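Local coordinates for arginase (Thermus thermophilus, PDB 2EF5), which probably hydrolyses L-arginine to L-ornithine and urea with the help of two manganese ions per subunit, at residues Glu33-Asp37 and Leu38-Val42; Leu63-Leu66 and Glu67-Arg70; Ile266-Glu269 and Arg270-Thr273. All blocks are in the same frame, centred on the assembly; numbering follows the deposited sequence.

Interaction 1 (Glu33-Asp37 and Leu38-Val42)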
loop_
_atom_site.group_PDB
_atom_site.type_symbol
_atom_site.label_atom_id
_atom_site.label_comp_id
_atom_site.label_asym_id
_atom_site.label_seq_id
_atom_site.Cartn_x
_atom_site.Cartn_y
_atom_site.Cartn_z
ATOM N N GLU A 33 -27.054 33.698 -30.394
ATOM C CA GLU A 33 -26.992 33.621 -31.846
ATOM C C GLU A 33 -26.422 32.268 -32.284
ATOM O O GLU A 33 -26.917 31.651 -33.228
ATOM C CB GLU A 33 -26.120 34.750 -32.403
ATOM C CG GLU A 33 -26.627 36.169 -32.139
ATOM C CD GLU A 33 -26.705 36.536 -30.655
ATOM O OE1 GLU A 33 -26.009 35.912 -29.826
ATOM O OE2 GLU A 33 -27.460 37.476 -30.321
ATOM N N GLN A 34 -25.388 31.796 -31.588
ATOM C CA GLN A 34 -24.770 30.526 -31.949
ATOM C C GLN A 34 -25.658 29.330 -31.633
ATOM O O GLN A 34 -25.589 28.310 -32.316
ATOM C CB GLN A 34 -23.399 30.384 -31.279
ATOM C CG GLN A 34 -22.420 31.489 -31.686
ATOM C CD GLN A 34 -21.019 31.260 -31.157
ATOM O OE1 GLN A 34 -20.298 30.393 -31.640
ATOM N NE2 GLN A 34 -20.630 32.036 -30.156
ATOM N N LEU A 35 -26.491 29.441 -30.604
ATOM C CA LEU A 35 -27.398 28.349 -30.278
ATOM C C LEU A 35 -28.424 28.223 -31.405
ATOM O O LEU A 35 -28.833 27.114 -31.767
ATOM C CB LEU A 35 -28.101 28.602 -28.941
ATOM C CG LEU A 35 -27.270 28.241 -27.700
ATOM C CD1 LEU A 35 -28.005 28.664 -26.442
ATOM C CD2 LEU A 35 -26.999 26.748 -27.675
ATOM N N GLU A 36 -28.830 29.361 -31.965
ATOM C CA GLU A 36 -29.788 29.360 -33.064
ATOM C C GLU A 36 -29.136 28.771 -34.319
ATOM O O GLU A 36 -29.773 28.009 -35.052
ATOM C CB GLU A 36 -30.294 30.779 -33.351
ATOM C CG GLU A 36 -31.036 31.425 -32.179
ATOM C CD GLU A 36 -31.580 32.808 -32.511
ATOM O OE1 GLU A 36 -30.849 33.604 -33.144
ATOM O OE2 GLU A 36 -32.731 33.104 -32.124
ATOM N N ASP A 37 -27.873 29.114 -34.572
ATOM C CA ASP A 37 -27.177 28.578 -35.745
ATOM C C ASP A 37 -27.143 27.058 -35.639
ATOM O O ASP A 37 -27.089 26.345 -36.644
ATOM C CB ASP A 37 -25.734 29.090 -35.825
ATOM C CG ASP A 37 -25.652 30.582 -36.003
ATOM O OD1 ASP A 37 -26.635 31.180 -36.481
ATOM O OD2 ASP A 37 -24.594 31.158 -35.679
ATOM N N LEU A 38 -27.176 26.573 -34.406
ATOM C CA LEU A 38 -27.130 25.147 -34.135
ATOM C C LEU A 38 -28.494 24.489 -34.366
ATOM O O LEU A 38 -28.622 23.263 -34.316
ATOM C CB LEU A 38 -26.660 24.929 -32.697
ATOM C CG LEU A 38 -26.074 23.576 -32.302
ATOM C CD1 LEU A 38 -24.921 23.223 -33.225
ATOM C CD2 LEU A 38 -25.591 23.647 -30.855
ATOM N N GLY A 39 -29.515 25.304 -34.611
ATOM C CA GLY A 39 -30.838 24.764 -34.870
ATOM C C GLY A 39 -31.857 24.897 -33.754
ATOM O O GLY A 39 -33.001 24.479 -33.909
ATOM N N TYR A 40 -31.457 25.476 -32.629
ATOM C CA TYR A 40 -32.362 25.635 -31.497
ATOM C C TYR A 40 -33.164 26.925 -31.590
ATOM O O TYR A 40 -32.698 27.919 -32.141
ATOM C CB TYR A 40 -31.570 25.661 -30.179
ATOM C CG TYR A 40 -30.973 24.342 -29.748
ATOM C CD1 TYR A 40 -31.753 23.374 -29.115
ATOM C CD2 TYR A 40 -29.627 24.060 -29.967
ATOM C CE1 TYR A 40 -31.199 22.156 -28.707
ATOM C CE2 TYR A 40 -29.067 22.848 -29.564
ATOM C CZ TYR A 40 -29.856 21.904 -28.939
ATOM O OH TYR A 40 -29.301 20.706 -28.550
ATOM N N THR A 41 -34.381 26.902 -31.061
ATOM C CA THR A 41 -35.195 28.109 -31.025
ATOM C C THR A 41 -34.876 28.589 -29.614
ATOM O O THR A 41 -35.087 27.861 -28.647
ATOM C CB THR A 41 -36.700 27.799 -31.180
ATOM O OG1 THR A 41 -37.141 26.974 -30.097
ATOM C CG2 THR A 41 -36.949 27.072 -32.486
ATOM N N VAL A 42 -34.350 29.801 -29.506
ATOM C CA VAL A 42 -33.921 30.338 -28.221
ATOM C C VAL A 42 -34.661 31.556 -27.693
ATOM O O VAL A 42 -34.992 32.478 -28.440
ATOM C CB VAL A 42 -32.414 30.689 -28.281
ATOM C CG1 VAL A 42 -31.885 31.020 -26.886
ATOM C CG2 VAL A 42 -31.648 29.536 -28.904
HETATM O O HOH W 1 -34.831 31.342 -31.608
#
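A Schellman motif ends helix 31-37 and turns the chain, within three residues (Leu38 to Tyr40), toward strand 41-47. Its signature is the positive phi of Gly39 (106°) together with two bonds running back into the last helical turn: Gly39 N to Glu36 O at 2.8 Å and Tyr40 N to Leu35 O at 3.2 Å. Leu38 N adds weak bonds to Gln34 O and Leu35 O. At the backbone angles of Gly39 a CB would probably crowd the carbonyl oxygen of Leu38, which suits the glycine found here.

Beyond the turn, Tyr40 lays its ring beside the last turn of the helix, with Leu35 O at the ring edge, 3.6 Å from CD2, while its hydroxyl bonds to Leu285 O. Glu36 CA meets Tyr40 O at 3.4 Å in a CA-H...O contact. Val42 closes the hydrophobic side: with CG2 anti to its own carbonyl carbon, that methyl touches both Leu35 CB (3.7 Å) and Glu36 CG. The extended chain of Glu36 carries OE2 to a water, which donates to it and accepts from Val42 N at 2.7 Å. Leu35 also packs on Leu282 of helix 272-284 and on Val3 of the neighbouring strand 2-8.

Leu35 O is thus shared by Tyr40 N and, weakly, Leu38 N, and the water links the Glu36 carboxylate to the strand backbone. Terminal carbonyls that the helix itself cannot satisfy are met by the returning chain, and the apolar patch joins helix end to strand start.

Interaction 2 (Leu63-Leu66 and Glu67-Arg70)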
loop_
_atom_site.group_PDB
_atom_site.type_symbol
_atom_site.label_atom_id
_atom_site.label_comp_id
_atom_site.label_asym_id
_atom_site.label_seq_id
_atom_site.Cartn_x
_atom_site.Cartn_y
_atom_site.Cartn_z
ATOM N N LEU A 63 -22.813 32.796 6.020
ATOM C CA LEU A 63 -22.835 34.091 6.690
ATOM C C LEU A 63 -23.220 35.242 5.771
ATOM O O LEU A 63 -24.380 35.637 5.705
ATOM C CB LEU A 63 -21.466 34.402 7.312
ATOM C CG LEU A 63 -21.058 33.746 8.633
ATOM C CD1 LEU A 63 -19.649 34.207 8.998
ATOM C CD2 LEU A 63 -22.046 34.118 9.739
ATOM N N ALA A 64 -22.228 35.771 5.065
ATOM C CA ALA A 64 -22.408 36.903 4.162
ATOM C C ALA A 64 -23.551 36.801 3.160
ATOM O O ALA A 64 -23.593 35.883 2.343
ATOM C CB ALA A 64 -21.105 37.172 3.417
ATOM N N TYR A 65 -24.472 37.758 3.236
ATOM C CA TYR A 65 -25.610 37.845 2.326
ATOM C C TYR A 65 -26.439 36.573 2.159
ATOM O O TYR A 65 -27.059 36.375 1.115
ATOM C CB TYR A 65 -25.116 38.278 0.945
ATOM C CG TYR A 65 -24.340 39.576 0.929
ATOM C CD1 TYR A 65 -24.998 40.806 0.975
ATOM C CD2 TYR A 65 -22.949 39.578 0.843
ATOM C CE1 TYR A 65 -24.285 42.010 0.929
ATOM C CE2 TYR A 65 -22.228 40.770 0.798
ATOM C CZ TYR A 65 -22.901 41.983 0.839
ATOM O OH TYR A 65 -22.190 43.163 0.776
ATOM N N LEU A 66 -26.470 35.715 3.174
ATOM C CA LEU A 66 -27.232 34.476 3.057
ATOM C C LEU A 66 -28.680 34.696 2.624
ATOM O O LEU A 66 -29.148 34.054 1.680
ATOM C CB LEU A 66 -27.199 33.690 4.372
ATOM C CG LEU A 66 -27.799 32.280 4.292
ATOM C CD1 LEU A 66 -27.209 31.412 5.378
ATOM C CD2 LEU A 66 -29.314 32.342 4.410
ATOM N N GLU A 67 -29.392 35.593 3.300
ATOM C CA GLU A 67 -30.788 35.854 2.953
ATOM C C GLU A 67 -30.968 36.457 1.558
ATOM O O GLU A 67 -31.939 36.145 0.872
ATOM C CB GLU A 67 -31.443 36.774 3.990
ATOM C CG GLU A 67 -31.708 36.126 5.343
ATOM C CD GLU A 67 -32.572 34.875 5.243
ATOM O OE1 GLU A 67 -33.554 34.883 4.477
ATOM O OE2 GLU A 67 -32.278 33.885 5.943
ATOM N N GLU A 68 -30.049 37.324 1.143
ATOM C CA GLU A 68 -30.147 37.930 -0.182
ATOM C C GLU A 68 -29.902 36.863 -1.246
ATOM O O GLU A 68 -30.555 36.840 -2.291
ATOM C CB GLU A 68 -29.134 39.069 -0.337
ATOM C CG GLU A 68 -29.433 40.284 0.531
ATOM C CD GLU A 68 -28.784 40.219 1.899
ATOM O OE1 GLU A 68 -28.873 39.168 2.572
ATOM O OE2 GLU A 68 -28.186 41.234 2.307
ATOM N N ILE A 69 -28.954 35.975 -0.969
ATOM C CA ILE A 69 -28.639 34.893 -1.887
ATOM C C ILE A 69 -29.837 33.952 -1.969
ATOM O O ILE A 69 -30.257 33.556 -3.055
ATOM C CB ILE A 69 -27.395 34.121 -1.416
ATOM C CG1 ILE A 69 -26.159 35.018 -1.543
ATOM C CG2 ILE A 69 -27.223 32.856 -2.231
ATOM C CD1 ILE A 69 -24.899 34.430 -0.947
ATOM N N ARG A 70 -30.392 33.609 -0.811
ATOM C CA ARG A 70 -31.554 32.730 -0.748
ATOM C C ARG A 70 -32.712 33.305 -1.575
ATOM O O ARG A 70 -33.341 32.595 -2.360
ATOM C CB ARG A 70 -31.989 32.557 0.712
ATOM C CG ARG A 70 -33.205 31.664 0.938
ATOM C CD ARG A 70 -33.558 31.631 2.426
ATOM N NE ARG A 70 -34.514 30.580 2.764
ATOM C CZ ARG A 70 -35.811 30.617 2.479
ATOM N NH1 ARG A 70 -36.328 31.661 1.849
ATOM N NH2 ARG A 70 -36.594 29.606 2.824
#
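Glu68 CG lies anti to its carbonyl carbon (chi1 -68°) and the chain then bends at chi2 (90°), which folds the carboxylate back over the start of the helix to meet Tyr65. The tyrosine ring presents an edge: Glu68 OE2 lies near the ring plane, 3.5 Å from Tyr65 CD1, with ring and carboxylate planes 69° apart. The other oxygen, Glu68 OE1, comes to 3.5 Å from Tyr65 CA. With an alanine here instead of Glu68, the edge of the Tyr65 ring is likely to lose the carboxylate lying against it and to be freer to turn.

Ile69 packs against the backbone of Tyr65. Its CG1 reaches 3.1 Å from Tyr65 O, and CD1 continues to Ala64 O, while Leu12 and Val134 border the isoleucine from nearby loops. Backbone bonds build the first helical turn: Ile69 N to Tyr65 O at 2.8 Å, and Arg70 N to Leu66 O, also 2.8 Å.

On another side of the helix, Leu66 CD2 sits 3.7 Å from Glu67 OE2, an oxygen whose charge is met by Arg149. Arg70 runs extended from CG to NE, away from the turn, to bond Arg149 O and form a salt bridge with Glu152, both in helix 148-154.

The whole is a helix N-terminus: a type II beta turn from Leu63 to Leu66 leads in, Tyr65 takes the N-cap position, and the first turn of helix 66-81 begins there, docked against helix 148-154.

Interaction 3 (Ile266-Glu269 and Arg270-Thr273)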
loop_
_atom_site.group_PDB
_atom_site.type_symbol
_atom_site.label_atom_id
_atom_site.label_comp_id
_atom_site.label_asym_id
_atom_site.label_seq_id
_atom_site.Cartn_x
_atom_site.Cartn_y
_atom_site.Cartn_z
ATOM N N ILE A 266 -13.831 41.359 -15.662
ATOM C CA ILE A 266 -12.887 42.310 -15.087
ATOM C C ILE A 266 -11.478 41.720 -14.961
ATOM O O ILE A 266 -10.487 42.450 -14.921
ATOM C CB ILE A 266 -13.400 42.791 -13.697
ATOM C CG1 ILE A 266 -14.065 44.151 -13.847
ATOM C CG2 ILE A 266 -12.265 42.861 -12.680
ATOM C CD1 ILE A 266 -15.033 44.230 -14.994
ATOM N N LEU A 267 -11.395 40.397 -14.910
ATOM C CA LEU A 267 -10.114 39.726 -14.783
ATOM C C LEU A 267 -9.790 39.005 -16.082
ATOM O O LEU A 267 -8.730 38.404 -16.222
ATOM C CB LEU A 267 -10.164 38.717 -13.626
ATOM C CG LEU A 267 -10.487 39.286 -12.239
ATOM C CD1 LEU A 267 -10.779 38.153 -11.258
ATOM C CD2 LEU A 267 -9.319 40.140 -11.759
ATOM N N ASP A 268 -10.702 39.100 -17.043
ATOM C CA ASP A 268 -10.547 38.415 -18.320
ATOM C C ASP A 268 -9.715 39.177 -19.339
ATOM O O ASP A 268 -9.335 40.330 -19.130
ATOM C CB ASP A 268 -11.929 38.124 -18.916
ATOM C CG ASP A 268 -11.922 36.954 -19.890
ATOM O OD1 ASP A 268 -10.858 36.331 -20.105
ATOM O OD2 ASP A 268 -13.000 36.651 -20.444
ATOM N N GLU A 269 -9.432 38.506 -20.447
ATOM C CA GLU A 269 -8.669 39.097 -21.533
ATOM C C GLU A 269 -9.473 38.960 -22.825
ATOM O O GLU A 269 -9.662 37.855 -23.351
ATOM C CB GLU A 269 -7.316 38.393 -21.666
ATOM C CG GLU A 269 -6.614 38.216 -20.322
ATOM C CD GLU A 269 -5.213 37.652 -20.444
ATOM O OE1 GLU A 269 -4.996 36.766 -21.295
ATOM O OE2 GLU A 269 -4.329 38.083 -19.670
ATOM N N ARG A 270 -9.970 40.084 -23.322
ATOM C CA ARG A 270 -10.739 40.090 -24.561
ATOM C C ARG A 270 -11.942 39.150 -24.501
ATOM O O ARG A 270 -12.317 38.539 -25.505
ATOM C CB ARG A 270 -9.845 39.677 -25.726
ATOM C CG ARG A 270 -8.557 40.459 -25.830
ATOM C CD ARG A 270 -8.809 41.864 -26.321
ATOM N NE ARG A 270 -7.570 42.516 -26.730
ATOM C CZ ARG A 270 -7.518 43.684 -27.358
ATOM N NH1 ARG A 270 -8.641 44.330 -27.647
ATOM N NH2 ARG A 270 -6.345 44.200 -27.700
ATOM N N ASN A 271 -12.531 39.016 -23.318
ATOM C CA ASN A 271 -13.707 38.171 -23.146
ATOM C C ASN A 271 -13.484 36.717 -23.561
ATOM O O ASN A 271 -14.450 36.000 -23.805
ATOM C CB ASN A 271 -14.867 38.756 -23.972
ATOM C CG ASN A 271 -16.223 38.400 -23.403
ATOM O OD1 ASN A 271 -16.404 38.400 -22.190
ATOM N ND2 ASN A 271 -17.190 38.115 -24.277
ATOM N N ARG A 272 -12.233 36.269 -23.628
ATOM C CA ARG A 272 -11.970 34.904 -24.077
ATOM C C ARG A 272 -12.493 33.804 -23.171
ATOM O O ARG A 272 -12.751 32.689 -23.632
ATOM C CB ARG A 272 -10.477 34.697 -24.351
ATOM C CG ARG A 272 -9.574 34.720 -23.137
ATOM C CD ARG A 272 -8.120 34.636 -23.604
ATOM N NE ARG A 272 -7.187 34.361 -22.517
ATOM C CZ ARG A 272 -5.879 34.204 -22.681
ATOM N NH1 ARG A 272 -5.345 34.297 -23.891
ATOM N NH2 ARG A 272 -5.104 33.956 -21.636
ATOM N N THR A 273 -12.666 34.108 -21.891
ATOM C CA THR A 273 -13.178 33.108 -20.968
ATOM C C THR A 273 -14.657 32.885 -21.247
ATOM O O THR A 273 -15.139 31.750 -21.264
ATOM C CB THR A 273 -12.980 33.540 -19.510
ATOM O OG1 THR A 273 -11.580 33.716 -19.263
ATOM C CG2 THR A 273 -13.527 32.475 -18.558
#
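Asp268 reaches across to Thr273 at the start of helix 272-284. Its CB points toward the helix, and CG, anti to the backbone N (chi1 -156°), comes to 3.3 Å from Thr273 OG1. From there the oxygens divide the work. OD1 accepts Thr273 OG1 at 2.8 Å, the hydroxyl approaching from above the carboxylate plane, 58° out of it; it also takes weak bonds from Thr273 N and Glu269 N. OD2 turns its syn lone pair to Thr273 N at 2.9 Å. Thr273 OG1 has a second partner in Gly228 N.

Between them the chain makes a type I' turn from Glu269 to Arg272, closed by Arg272 N on Glu269 O at 3.0 Å. Glu269 and Arg272 lie side by side: Glu269 OE1 stands over one face of the guanidinium, 2.8 Å from Arg272 NH2. This salt bridge acts through charge alone, for no N-H points at the oxygen.

Asn271 holds the N-cap position, but its side chain makes no capping bond and its ND2 reaches Ala25 O instead. The Asp268 carboxylate takes up the amide of Thr273 in the first turn, where its negative charge would probably be stabilised by the helix dipole.

Overall arrangement
From the N terminus, interaction 1 comes first, where helix 31-37 hands over to strand 41-47 at the edge of this chain's parallel sheet. Interaction 2 follows at the start of helix 66-81, the next helix in the chain, its centre 35 Å away. Interaction 3 lies much later, between strand 255-261 and helix 272-284. Each closes only a short local turn; the three run in series, without nesting or crossing. Interaction 1 thus finishes a helix, whereas interactions 2 and 3 begin one. None touches another, although helix 272-284, which starts in interaction 3, later packs against the helix of interaction 1, joining those two parts of the fold.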